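Local coordinates for protein catalase (Corynebacterium glutamicum, PDB 4B7H) that breaks hydrogen peroxide down to water and oxygen at a haem iron, here with nitric oxide and NADPH bound, at residues 37-41 / 42-46; 50-53 / 54-58; 88-92 / 93-97; 452-455 / 456-460; 470-473 / 474-478. All coordinates share one frame; numbering follows the deposited sequence. Where two conformers were deposited one is given.

Interactions 1 and 2 follow one another on the amino-terminal arm, their centres 17 Å apart: the turn of 37-46 lies about 52 Å from the centre of the chain, wrapped in the other three subunits, and the helix of 50-58 leads back inward, with Leu56 about 4 Å from a haem. Interaction 3 lies in the connection between strands 73-82 and 100-108, its centre about 35 Å from that of interaction 4. Interactions 4 and 5 belong to successive helices at the carboxy-terminal end, centres 16 Å apart and touching where Tyr460 CD1 meets Leu472 CD2 at 3.9 Å. Residues 452-460 carry part of the NADPH pocket, and the side chain of Arg471 comes within about 7 Å of the cofactor.

Interaction 1: 37-41 / 42-46; sequences ATAGP and QGPNV
Thr38 and Asn45 face each other across a tight reversal of the chain, their CA atoms 4.3 Å apart in a single antiparallel bridge, with a type I beta turn from Gly40 to Gly43 closing the end. Ala39 N gives its hydrogen to Pro44 O at 2.9 Å, and Val46 N does the same to Ala37 O. At the turn, Gly40 O is gripped from both faces of its carbonyl plane: Gly43 N lies above one face at 3.0 Å, while Thr38 OG1 reaches the other at 2.7 Å. Thr38 can do this because its hydroxyl sits between the backbone N and the carbonyl carbon (chi1 55°), which turns CG2 toward Asn45 and brings it 3.8 Å from ND2. Further along, the two methyls of Val46 divide their work. CG2 packs on Ala37 CB at 3.9 Å, and CG1 reaches over toward Ala39. Gly43, with no side chain, brings its CA to 3.2 Å from Ala39 O in a nearly straight CH...O contact. One water lies within bonding distance of Ala37 O and Asn45 OD1, though it cannot serve all the acceptors around it at once; another joins Pro41 O to Gly43 O. The amide of Gln42 is directed outward to Asp433 and Glu284 of the second subunit, and Asn45 OD1 also binds Ser36. Thr38 continues the pairing into a strand of that second subunit. The turn therefore settles its inner polar atoms largely by itself and with ordered water, while several outward groups, the Gln42 amide among them, bond to the second subunit.

Interaction 2: 50-53 / 54-58; sequences IHLI and EKLAH
His51 and Lys55, one turn apart on helix 50-59, cross so that the lysine CD comes 3.8 Å from the ring NE2, with Lys55 CB over one face of the imidazole toward its rim. Both nitrogens of the ring have partners. In the plane of the ring, water 3 lies 2.8 Å from ND1 and donates to Glu54 OE2 at 2.7 Å, so it links two side chains that do not meet directly. NE2 is hydrogen-bonded to Glu33, whose carboxylate also forms a salt bridge with Lys55 NZ. The lysine gets there with its chain fully extended and CG opposite the backbone N (chi1 -172°), and its ammonium has two further partners, Asp157 and the carbonyl of Met153, both of the second subunit. Glu54 is equally well supplied: OE2 also accepts from the backbone N of His25, and OE1 makes a salt bridge with Arg365 of the fourth subunit. The main chain is satisfied in ordinary helical fashion, with the amides of residues 54 to 57 bonding to the carbonyls of 50 to 53; Lys55 N to His51 O is 2.8 Å. On another side of the helix Leu52 and Leu56 run side by side in the same direction, CD1 to CD1 3.9 Å, and Leu56 goes on to touch a haem. Buried charges here are thus matched from its own chain and two other subunits; Glu33 and Glu54 would favour a protonated His51 and the Lys55 ammonium would oppose it, so the ring's charge stays open.

Interaction 3: 88-92 / 93-97; sequences EYTKA and DLFQP
Ala92 and Gln96 form the tight part of this contact. Ala92 O accepts twice, from Phe95 N at 3.0 Å and from Gln96 NE2 at 2.9 Å, and the two donors come from opposite faces of the carbonyl plane. The same NE2 spends its other hydrogen on Thr90 O at 2.9 Å. Both acceptors lie close to the plane of the glutamine amide, which fixes its rotation; a bend at chi2 (-54°) folds the chain back far enough to reach them. Thr90 OG1 takes the amide of Ala92 in an ST turn and is also bonded to Gly336. Beneath this polar layer, Ala92 CB rests 3.9 Å from Leu94 CD2 and 4.0 Å from Phe95 CD2, while Leu94 CD2 itself lies over the centre of the phenyl ring. Thr90 CG2 comes obliquely to Phe95 CB, 4.0 Å away. The loose side is that of Lys91, exposed and pointing away; partly exposed Asp93 is tied down by a salt bridge with Lys99. The short 3-10 turn at 93-95 sits in the connection between strands 73-82 and 100-108, with Leu94 against Leu80 and Phe130 of the barrel strands, and Phe95 touching Ile82 and meeting the ring of Trp216 on strand 214-217 with the planes at about 45°.

Interaction 4: 452-455 / 456-460; sequences DFIQ and PGILY. With NDP (NADPH dihydro-nicotinamide-adenine-dinucleotide phosphate), chain H.
Gly457 N reaches back to Phe453 O at 3.1 Å, Phe453 being the N-cap residue just before helix 454-463. Two more backbone bonds follow across the contact: Ile458 N to Ile454 O at 2.8 Å, and Leu459 N to Gln455 O at 3.0 Å. Pro456, in the first turn, has no amide hydrogen to give; its CG lies 3.3 Å from Phe453 O, the oxygen that accepts from Gly457 N. Apolar contact comes mainly from Ile454 and Ile458, which slant across each other with Ile454 CG1 4.0 Å from Ile458 CD1. Placing CG1 of Ile454 opposite the backbone N (chi1 -168°) sends that branch toward its neighbour one turn on. Pro456 packs outside the segments, against His188, Thr191 and Val498. Contacts with NADPH fall to Gln455 and Leu459. The O3D hydroxyl of the cofactor makes a weak hydrogen bond to Gln455 O at 3.1 Å, so this carbonyl serves the helix and the ligand together. Leu459 lies along the same ribose, its CB 3.5 Å from O2D and its CD1 4.0 Å from C1D. The polar ends are held elsewhere: Gln455 OE1 accepts from the backbone N of Thr296, while Asp452 has a salt bridge to Arg150 and a hydrogen bond to Ser417 of the third subunit. His188, Ser298 and Glu468 are among the other residues that bind the cofactor. The helix start meets the ribose with a main-chain carbonyl and an apolar side chain, offering it no charge, and probably helps those residues to place the sugar.

Interaction 5: 470-473 / 474-478; sequences ERLA and DNISN
Ile476 crosses Leu472 at an angle, one turn apart on helix 466-479, and the Ile476 CD1 methyl fits against both CG and CD1 of the leucine at 3.8 Å. Ile476 gets there because CG1 lies opposite its carbonyl carbon (chi1 -68°), which also lays CG1 3.2 Å from Leu472 O. Both residues go on to pack against Met194 of helix 187-194. Asn475 sits on an adjoining side, its amide carbon CG 3.0 Å from Arg471 O; that oxygen is bonded by Asn475 N at 2.7 Å and not by the amide group, whose ND2 turns to the carbonyl of Met194. Arg471 heads off to a salt bridge with Asp196. On the remaining side Ser477 folds its hydroxyl back over the helix (chi1 55°). Its OG is 3.0 Å from Ala473 O, which takes Ser477 N at 3.0 Å, though where the hydroxyl proton goes is not settled; OG is hydrogen-bonded to Lys513. Glu470 and Asp474 lie along this same flank without meeting, their nearest charged oxygens, OE2 and OD1, 5.7 Å apart. Each has its own cation on helix 500-514, Arg505 for the glutamate and Lys513 for the aspartate. The helix is therefore fastened toward 187-194 by packing joined with an amide-to-carbonyl bond, and toward 500-514 by apolar contacts such as Ile476 on Val506 alongside salt bridges, whose two cations probably offset the like charges.

Interaction 1: 37-41 / 42-46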
# COMPACT_ATOMS: atom_id res chain seq x y z
N ALA A 37 23.18 -20.06 3.03
CA ALA A 37 23.91 -20.83 2.03
C ALA A 37 24.88 -19.96 1.22
O ALA A 37 24.52 -18.87 0.76
CB ALA A 37 22.94 -21.55 1.10
N THR A 38 26.10 -20.46 1.06
CA THR A 38 27.14 -19.72 0.35
C THR A 38 27.81 -20.60 -0.70
O THR A 38 27.72 -21.84 -0.64
CB THR A 38 28.21 -19.18 1.34
OG1 THR A 38 28.74 -20.26 2.11
CG2 THR A 38 27.60 -18.13 2.29
N ALA A 39 28.45 -19.97 -1.69
CA ALA A 39 29.17 -20.70 -2.73
C ALA A 39 30.59 -20.94 -2.22
O ALA A 39 31.51 -20.17 -2.53
CB ALA A 39 29.17 -19.90 -4.02
N GLY A 40 30.75 -22.01 -1.45
CA GLY A 40 31.97 -22.25 -0.67
C GLY A 40 31.83 -21.59 0.70
O GLY A 40 31.11 -20.60 0.83
N PRO A 41 32.50 -22.13 1.73
CA PRO A 41 32.35 -21.55 3.08
C PRO A 41 32.72 -20.06 3.16
O PRO A 41 32.10 -19.32 3.93
CB PRO A 41 33.32 -22.38 3.92
CG PRO A 41 33.37 -23.71 3.22
CD PRO A 41 33.33 -23.34 1.75
N GLN A 42 33.70 -19.62 2.38
CA GLN A 42 34.12 -18.22 2.38
C GLN A 42 33.65 -17.51 1.11
O GLN A 42 34.00 -16.36 0.86
CB GLN A 42 35.64 -18.13 2.52
CG GLN A 42 36.21 -16.72 2.68
CD GLN A 42 37.57 -16.73 3.31
OE1 GLN A 42 37.69 -16.64 4.53
NE2 GLN A 42 38.61 -16.85 2.48
N GLY A 43 32.84 -18.20 0.31
CA GLY A 43 32.30 -17.59 -0.89
C GLY A 43 31.12 -16.67 -0.64
O GLY A 43 30.67 -16.52 0.51
N PRO A 44 30.60 -16.06 -1.71
CA PRO A 44 29.46 -15.15 -1.57
C PRO A 44 28.18 -15.88 -1.19
O PRO A 44 27.99 -17.07 -1.52
CB PRO A 44 29.31 -14.56 -2.97
CG PRO A 44 29.87 -15.63 -3.87
CD PRO A 44 31.03 -16.20 -3.11
N ASN A 45 27.30 -15.17 -0.50
CA ASN A 45 25.95 -15.66 -0.29
C ASN A 45 25.25 -15.86 -1.63
O ASN A 45 25.33 -15.00 -2.52
CB ASN A 45 25.16 -14.69 0.59
CG ASN A 45 25.34 -14.99 2.06
OD1 ASN A 45 24.49 -15.64 2.68
ND2 ASN A 45 26.46 -14.56 2.61
N VAL A 46 24.56 -16.99 -1.78
CA VAL A 46 23.80 -17.24 -3.00
C VAL A 46 22.44 -16.54 -2.96
O VAL A 46 21.86 -16.34 -1.90
CB VAL A 46 23.63 -18.76 -3.28
CG1 VAL A 46 24.99 -19.43 -3.39
CG2 VAL A 46 22.77 -19.45 -2.22
O HOH W 1 22.48 -16.90 0.94
O HOH W 2 30.83 -16.58 3.74

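Interaction 2: 50-53 / 54-58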
# COMPACT_ATOMS: atom_id res chain seq x y z
N ILE A 50 16.23 -19.69 -0.35
CA ILE A 50 14.83 -19.27 -0.41
C ILE A 50 14.33 -18.88 0.97
O ILE A 50 13.67 -17.85 1.14
CB ILE A 50 13.94 -20.37 -1.05
CG1 ILE A 50 14.45 -20.72 -2.45
CG2 ILE A 50 12.48 -19.93 -1.09
CD1 ILE A 50 13.81 -21.97 -3.04
N HIS A 51 14.65 -19.70 1.97
CA HIS A 51 14.24 -19.39 3.33
C HIS A 51 14.85 -18.09 3.85
O HIS A 51 14.16 -17.29 4.47
CB HIS A 51 14.56 -20.55 4.27
CG HIS A 51 14.16 -20.28 5.69
ND1 HIS A 51 12.88 -19.96 6.05
CD2 HIS A 51 14.89 -20.27 6.83
CE1 HIS A 51 12.83 -19.76 7.36
NE2 HIS A 51 14.04 -19.95 7.85
N LEU A 52 16.13 -17.86 3.58
CA LEU A 52 16.76 -16.61 4.02
C LEU A 52 15.99 -15.39 3.51
O LEU A 52 15.66 -14.48 4.27
CB LEU A 52 18.21 -16.51 3.54
CG LEU A 52 18.91 -15.19 3.84
CD1 LEU A 52 19.15 -15.02 5.33
CD2 LEU A 52 20.23 -15.10 3.05
N ILE A 53 15.71 -15.38 2.21
CA ILE A 53 15.04 -14.23 1.62
C ILE A 53 13.60 -14.11 2.14
O ILE A 53 13.14 -13.01 2.43
CB ILE A 53 15.10 -14.27 0.08
CG1 ILE A 53 16.56 -14.31 -0.40
CG2 ILE A 53 14.34 -13.08 -0.51
CD1 ILE A 53 17.42 -13.20 0.15
N GLU A 54 12.91 -15.23 2.30
CA GLU A 54 11.54 -15.20 2.78
C GLU A 54 11.48 -14.67 4.22
O GLU A 54 10.61 -13.85 4.57
CB GLU A 54 10.92 -16.59 2.68
CG GLU A 54 9.47 -16.69 3.08
CD GLU A 54 8.90 -18.04 2.71
OE1 GLU A 54 8.54 -18.24 1.54
OE2 GLU A 54 8.83 -18.91 3.60
N LYS A 55 12.41 -15.13 5.05
CA LYS A 55 12.52 -14.72 6.44
C LYS A 55 12.83 -13.23 6.57
O LYS A 55 12.17 -12.51 7.32
CB LYS A 55 13.61 -15.56 7.12
CG LYS A 55 13.72 -15.39 8.63
CD LYS A 55 14.65 -16.46 9.22
CE LYS A 55 14.81 -16.33 10.73
NZ LYS A 55 15.74 -17.40 11.23
N LEU A 56 13.82 -12.75 5.81
CA LEU A 56 14.18 -11.34 5.84
C LEU A 56 13.07 -10.47 5.27
O LEU A 56 12.79 -9.40 5.82
CB LEU A 56 15.47 -11.09 5.06
CG LEU A 56 16.77 -11.65 5.65
CD1 LEU A 56 17.92 -11.42 4.68
CD2 LEU A 56 17.07 -11.02 7.00
N ALA A 57 12.46 -10.91 4.17
CA ALA A 57 11.46 -10.10 3.48
C ALA A 57 10.18 -9.95 4.29
O ALA A 57 9.56 -8.88 4.29
CB ALA A 57 11.16 -10.65 2.10
N HIS A 58 9.89 -11.05 5.07
CA HIS A 58 8.64 -10.88 5.79
C HIS A 58 8.85 -10.05 7.07
O HIS A 58 8.03 -9.19 7.41
CB HIS A 58 7.92 -12.20 6.11
CG HIS A 58 6.57 -11.98 6.69
ND1 HIS A 58 6.36 -11.68 8.02
CD2 HIS A 58 5.34 -12.15 6.15
CE1 HIS A 58 5.06 -11.63 8.26
NE2 HIS A 58 4.42 -11.90 7.14
O HOH W 3 10.30 -18.99 5.81

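Interaction 3: 88-92 / 93-97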
# COMPACT_ATOMS: atom_id res chain seq x y z
N GLU A 88 -38.05 0.26 27.47
CA GLU A 88 -38.91 1.40 27.16
C GLU A 88 -38.16 2.47 26.37
O GLU A 88 -38.76 3.25 25.64
CB GLU A 88 -39.53 1.99 28.43
CG GLU A 88 -38.53 2.59 29.40
CD GLU A 88 -39.18 2.99 30.71
OE1 GLU A 88 -40.05 3.88 30.68
OE2 GLU A 88 -38.81 2.41 31.76
N TYR A 89 -36.83 2.48 26.49
CA TYR A 89 -36.01 3.49 25.83
C TYR A 89 -35.30 3.05 24.54
O TYR A 89 -35.11 3.85 23.63
CB TYR A 89 -34.94 4.00 26.79
CG TYR A 89 -35.47 4.43 28.13
CD1 TYR A 89 -36.24 5.58 28.26
CD2 TYR A 89 -35.17 3.71 29.28
CE1 TYR A 89 -36.71 5.99 29.49
CE2 TYR A 89 -35.63 4.11 30.51
CZ TYR A 89 -36.40 5.25 30.61
OH TYR A 89 -36.87 5.64 31.84
N THR A 90 -34.88 1.79 24.49
CA THR A 90 -34.16 1.30 23.31
C THR A 90 -34.52 -0.13 22.96
O THR A 90 -34.77 -0.96 23.84
CB THR A 90 -32.62 1.40 23.48
OG1 THR A 90 -31.98 0.95 22.27
CG2 THR A 90 -32.15 0.56 24.65
N LYS A 91 -34.56 -0.40 21.66
CA LYS A 91 -34.78 -1.75 21.16
C LYS A 91 -33.47 -2.43 20.81
O LYS A 91 -33.48 -3.56 20.31
CB LYS A 91 -35.67 -1.71 19.91
CG LYS A 91 -35.01 -1.06 18.70
CD LYS A 91 -35.88 -1.16 17.45
CE LYS A 91 -35.20 -0.52 16.24
NZ LYS A 91 -36.07 -0.59 15.04
N ALA A 92 -32.34 -1.77 21.07
CA ALA A 92 -31.05 -2.35 20.70
C ALA A 92 -30.90 -3.72 21.36
O ALA A 92 -31.08 -3.86 22.57
CB ALA A 92 -29.90 -1.42 21.10
N ASP A 93 -30.59 -4.74 20.55
CA ASP A 93 -30.61 -6.11 21.04
C ASP A 93 -29.73 -6.34 22.26
O ASP A 93 -30.17 -6.96 23.23
CB ASP A 93 -30.26 -7.09 19.92
CG ASP A 93 -30.63 -8.51 20.28
OD1 ASP A 93 -31.84 -8.85 20.19
OD2 ASP A 93 -29.72 -9.29 20.66
N LEU A 94 -28.51 -5.82 22.24
CA LEU A 94 -27.57 -6.08 23.33
C LEU A 94 -28.03 -5.49 24.67
O LEU A 94 -27.53 -5.90 25.73
CB LEU A 94 -26.16 -5.55 23.01
CG LEU A 94 -25.90 -4.07 23.29
CD1 LEU A 94 -24.40 -3.79 23.21
CD2 LEU A 94 -26.66 -3.15 22.33
N PHE A 95 -28.96 -4.54 24.64
CA PHE A 95 -29.40 -3.85 25.86
C PHE A 95 -30.70 -4.40 26.43
O PHE A 95 -31.20 -3.89 27.43
CB PHE A 95 -29.54 -2.33 25.61
CG PHE A 95 -28.23 -1.61 25.43
CD1 PHE A 95 -27.10 -1.96 26.16
CD2 PHE A 95 -28.14 -0.55 24.54
CE1 PHE A 95 -25.90 -1.28 25.98
CE2 PHE A 95 -26.95 0.14 24.36
CZ PHE A 95 -25.83 -0.22 25.08
N GLN A 96 -31.26 -5.43 25.79
CA GLN A 96 -32.51 -6.02 26.27
C GLN A 96 -32.29 -6.84 27.56
O GLN A 96 -31.18 -7.27 27.84
CB GLN A 96 -33.17 -6.86 25.17
CG GLN A 96 -33.47 -6.07 23.89
CD GLN A 96 -34.30 -4.83 24.15
OE1 GLN A 96 -35.45 -4.91 24.58
NE2 GLN A 96 -33.71 -3.66 23.89
N PRO A 97 -33.36 -7.05 28.35
CA PRO A 97 -33.20 -7.69 29.66
C PRO A 97 -32.46 -9.02 29.61
O PRO A 97 -32.71 -9.86 28.74
CB PRO A 97 -34.64 -7.91 30.13
CG PRO A 97 -35.39 -6.79 29.50
CD PRO A 97 -34.75 -6.58 28.15

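Interaction 4: 452-455 / 456-460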
# COMPACT_ATOMS: atom_id res chain seq x y z
N ASP A 452 -17.59 29.32 26.55
CA ASP A 452 -16.46 28.39 26.57
C ASP A 452 -15.91 28.11 27.96
O ASP A 452 -15.10 27.20 28.13
CB ASP A 452 -15.33 28.91 25.68
CG ASP A 452 -15.69 28.92 24.21
OD1 ASP A 452 -16.55 28.11 23.79
OD2 ASP A 452 -15.11 29.72 23.45
N PHE A 453 -16.34 28.87 28.96
CA PHE A 453 -15.68 28.85 30.26
C PHE A 453 -16.53 28.47 31.47
O PHE A 453 -15.97 28.14 32.52
CB PHE A 453 -14.99 30.19 30.53
CG PHE A 453 -13.91 30.51 29.55
CD1 PHE A 453 -12.67 29.89 29.65
CD2 PHE A 453 -14.12 31.41 28.51
CE1 PHE A 453 -11.67 30.17 28.74
CE2 PHE A 453 -13.12 31.69 27.60
CZ PHE A 453 -11.89 31.07 27.72
N ILE A 454 -17.85 28.54 31.36
CA ILE A 454 -18.68 28.35 32.56
C ILE A 454 -18.55 26.95 33.16
O ILE A 454 -18.43 26.80 34.37
CB ILE A 454 -20.17 28.74 32.34
CG1 ILE A 454 -20.90 28.80 33.68
CG2 ILE A 454 -20.87 27.78 31.36
CD1 ILE A 454 -20.26 29.74 34.67
N GLN A 455 -18.55 25.92 32.32
CA GLN A 455 -18.48 24.56 32.85
C GLN A 455 -17.17 24.21 33.57
O GLN A 455 -17.22 23.63 34.66
CB GLN A 455 -18.88 23.52 31.80
CG GLN A 455 -20.38 23.56 31.46
CD GLN A 455 -20.87 22.28 30.83
OE1 GLN A 455 -20.09 21.52 30.28
NE2 GLN A 455 -22.17 22.04 30.92
N PRO A 456 -16.00 24.55 33.00
CA PRO A 456 -14.81 24.30 33.82
C PRO A 456 -14.76 25.20 35.05
O PRO A 456 -14.17 24.81 36.06
CB PRO A 456 -13.64 24.62 32.87
CG PRO A 456 -14.24 25.46 31.78
CD PRO A 456 -15.64 24.94 31.62
N GLY A 457 -15.36 26.39 34.97
CA GLY A 457 -15.47 27.27 36.13
C GLY A 457 -16.29 26.63 37.24
O GLY A 457 -15.92 26.70 38.41
N ILE A 458 -17.40 26.00 36.86
CA ILE A 458 -18.25 25.25 37.78
C ILE A 458 -17.49 24.07 38.40
O ILE A 458 -17.59 23.82 39.61
CB ILE A 458 -19.54 24.76 37.07
CG1 ILE A 458 -20.47 25.95 36.79
CG2 ILE A 458 -20.27 23.74 37.93
CD1 ILE A 458 -21.68 25.61 35.93
N LEU A 459 -16.75 23.33 37.58
CA LEU A 459 -15.92 22.25 38.09
C LEU A 459 -14.97 22.78 39.17
O LEU A 459 -14.89 22.22 40.26
CB LEU A 459 -15.13 21.59 36.95
CG LEU A 459 -14.07 20.52 37.27
CD1 LEU A 459 -14.68 19.32 38.00
CD2 LEU A 459 -13.36 20.06 36.00
N TYR A 460 -14.29 23.88 38.87
CA TYR A 460 -13.37 24.49 39.83
C TYR A 460 -14.05 25.01 41.10
O TYR A 460 -13.59 24.75 42.21
CB TYR A 460 -12.57 25.62 39.16
CG TYR A 460 -11.48 26.19 40.03
CD1 TYR A 460 -10.27 25.52 40.19
CD2 TYR A 460 -11.66 27.39 40.71
CE1 TYR A 460 -9.26 26.04 41.01
CE2 TYR A 460 -10.66 27.92 41.52
CZ TYR A 460 -9.47 27.24 41.67
OH TYR A 460 -8.48 27.76 42.47
PA NDP H . -22.04 16.69 39.87
O1A NDP H . -21.63 17.08 41.24
O2A NDP H . -23.33 15.94 39.84
O5B NDP H . -20.87 15.81 39.23
C5B NDP H . -19.53 16.24 39.30
C4B NDP H . -18.71 15.20 38.55
O4B NDP H . -17.34 15.61 38.56
C3B NDP H . -18.80 13.83 39.22
O3B NDP H . -18.95 12.83 38.23
C2B NDP H . -17.46 13.73 39.93
O2B NDP H . -17.01 12.41 40.19
C1B NDP H . -16.58 14.50 38.96
N9A NDP H . -15.25 14.82 39.52
C8A NDP H . -14.85 14.76 40.83
N7A NDP H . -13.55 15.11 40.91
C5A NDP H . -13.10 15.39 39.66
C6A NDP H . -11.86 15.79 39.17
N6A NDP H . -10.77 15.65 39.93
N1A NDP H . -11.71 16.02 37.83
C2A NDP H . -12.77 15.83 36.96
N3A NDP H . -13.99 15.43 37.45
C4A NDP H . -14.16 15.21 38.78
O3 NDP H . -22.10 18.04 38.96
PN NDP H . -22.50 18.09 37.40
O1N NDP H . -22.83 16.72 36.89
O2N NDP H . -23.47 19.20 37.25
O5D NDP H . -21.14 18.57 36.69
C5D NDP H . -20.34 19.57 37.29
C4D NDP H . -18.98 19.59 36.64
O4D NDP H . -18.35 18.35 36.86
C3D NDP H . -19.09 19.76 35.13
O3D NDP H . -19.02 21.12 34.75
C2D NDP H . -17.92 18.93 34.61
O2D NDP H . -16.79 19.75 34.47
C1D NDP H . -17.62 17.92 35.71
N1N NDP H . -18.02 16.55 35.33
C2N NDP H . -19.26 16.36 34.79
C3N NDP H . -19.72 15.10 34.42
C7N NDP H . -21.09 15.00 33.82
O7N NDP H . -21.34 13.98 32.90
N7N NDP H . -22.02 15.88 34.15
C4N NDP H . -18.87 13.86 34.57
C5N NDP H . -17.53 14.18 35.17
C6N NDP H . -17.18 15.49 35.51
P2B NDP H . -17.30 11.71 41.61
O1X NDP H . -16.76 12.62 42.70
O2X NDP H . -18.80 11.52 41.75
O3X NDP H . -16.59 10.37 41.60

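Interaction 5: 470-473 / 474-478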
# COMPACT_ATOMS: atom_id res chain seq x y z
N GLU A 470 -5.60 23.09 44.08
CA GLU A 470 -4.19 23.47 44.15
C GLU A 470 -3.34 22.63 43.20
O GLU A 470 -2.51 23.18 42.47
CB GLU A 470 -3.67 23.36 45.59
CG GLU A 470 -2.17 23.62 45.75
CD GLU A 470 -1.77 25.07 45.50
OE1 GLU A 470 -2.66 25.96 45.45
OE2 GLU A 470 -0.55 25.33 45.37
N ARG A 471 -3.54 21.32 43.19
CA ARG A 471 -2.79 20.47 42.26
C ARG A 471 -3.05 20.86 40.80
O ARG A 471 -2.13 20.84 39.98
CB ARG A 471 -3.09 18.98 42.48
CG ARG A 471 -2.54 18.45 43.80
CD ARG A 471 -2.64 16.93 43.89
NE ARG A 471 -4.02 16.47 43.89
CZ ARG A 471 -4.80 16.41 44.96
NH1 ARG A 471 -4.33 16.80 46.15
NH2 ARG A 471 -6.04 15.97 44.85
N LEU A 472 -4.29 21.24 40.49
CA LEU A 472 -4.63 21.72 39.15
C LEU A 472 -3.74 22.90 38.75
O LEU A 472 -3.15 22.89 37.66
CB LEU A 472 -6.11 22.13 39.10
CG LEU A 472 -6.60 22.79 37.81
CD1 LEU A 472 -6.47 21.85 36.60
CD2 LEU A 472 -8.05 23.22 37.98
N ALA A 473 -3.64 23.90 39.61
CA ALA A 473 -2.80 25.06 39.31
C ALA A 473 -1.33 24.67 39.16
O ALA A 473 -0.62 25.19 38.29
CB ALA A 473 -2.96 26.13 40.40
N ASP A 474 -0.88 23.74 40.00
CA ASP A 474 0.50 23.28 39.96
C ASP A 474 0.76 22.53 38.66
O ASP A 474 1.80 22.73 38.02
CB ASP A 474 0.80 22.38 41.15
CG ASP A 474 2.29 22.26 41.43
OD1 ASP A 474 2.99 23.30 41.40
OD2 ASP A 474 2.76 21.13 41.67
N ASN A 475 -0.18 21.68 38.26
CA ASN A 475 -0.03 20.91 37.03
C ASN A 475 0.00 21.82 35.81
O ASN A 475 0.82 21.63 34.90
CB ASN A 475 -1.17 19.91 36.87
CG ASN A 475 -1.17 18.84 37.94
OD1 ASN A 475 -0.15 18.59 38.60
ND2 ASN A 475 -2.31 18.19 38.12
N ILE A 476 -0.91 22.79 35.77
CA ILE A 476 -0.96 23.73 34.66
C ILE A 476 0.37 24.48 34.53
O ILE A 476 0.94 24.57 33.44
CB ILE A 476 -2.10 24.75 34.83
CG1 ILE A 476 -3.47 24.07 34.71
CG2 ILE A 476 -1.95 25.88 33.83
CD1 ILE A 476 -4.62 24.89 35.30
N SER A 477 0.87 25.00 35.65
CA SER A 477 2.10 25.79 35.61
C SER A 477 3.31 24.94 35.20
O SER A 477 4.22 25.46 34.56
CB SER A 477 2.33 26.55 36.93
OG SER A 477 2.33 25.69 38.06
N ASN A 478 3.31 23.65 35.54
CA ASN A 478 4.33 22.73 35.04
C ASN A 478 4.23 22.57 33.53
O ASN A 478 5.24 22.62 32.82
CB ASN A 478 4.21 21.35 35.70
CG ASN A 478 4.76 21.32 37.11
OD1 ASN A 478 5.49 22.22 37.52
ND2 ASN A 478 4.41 20.28 37.86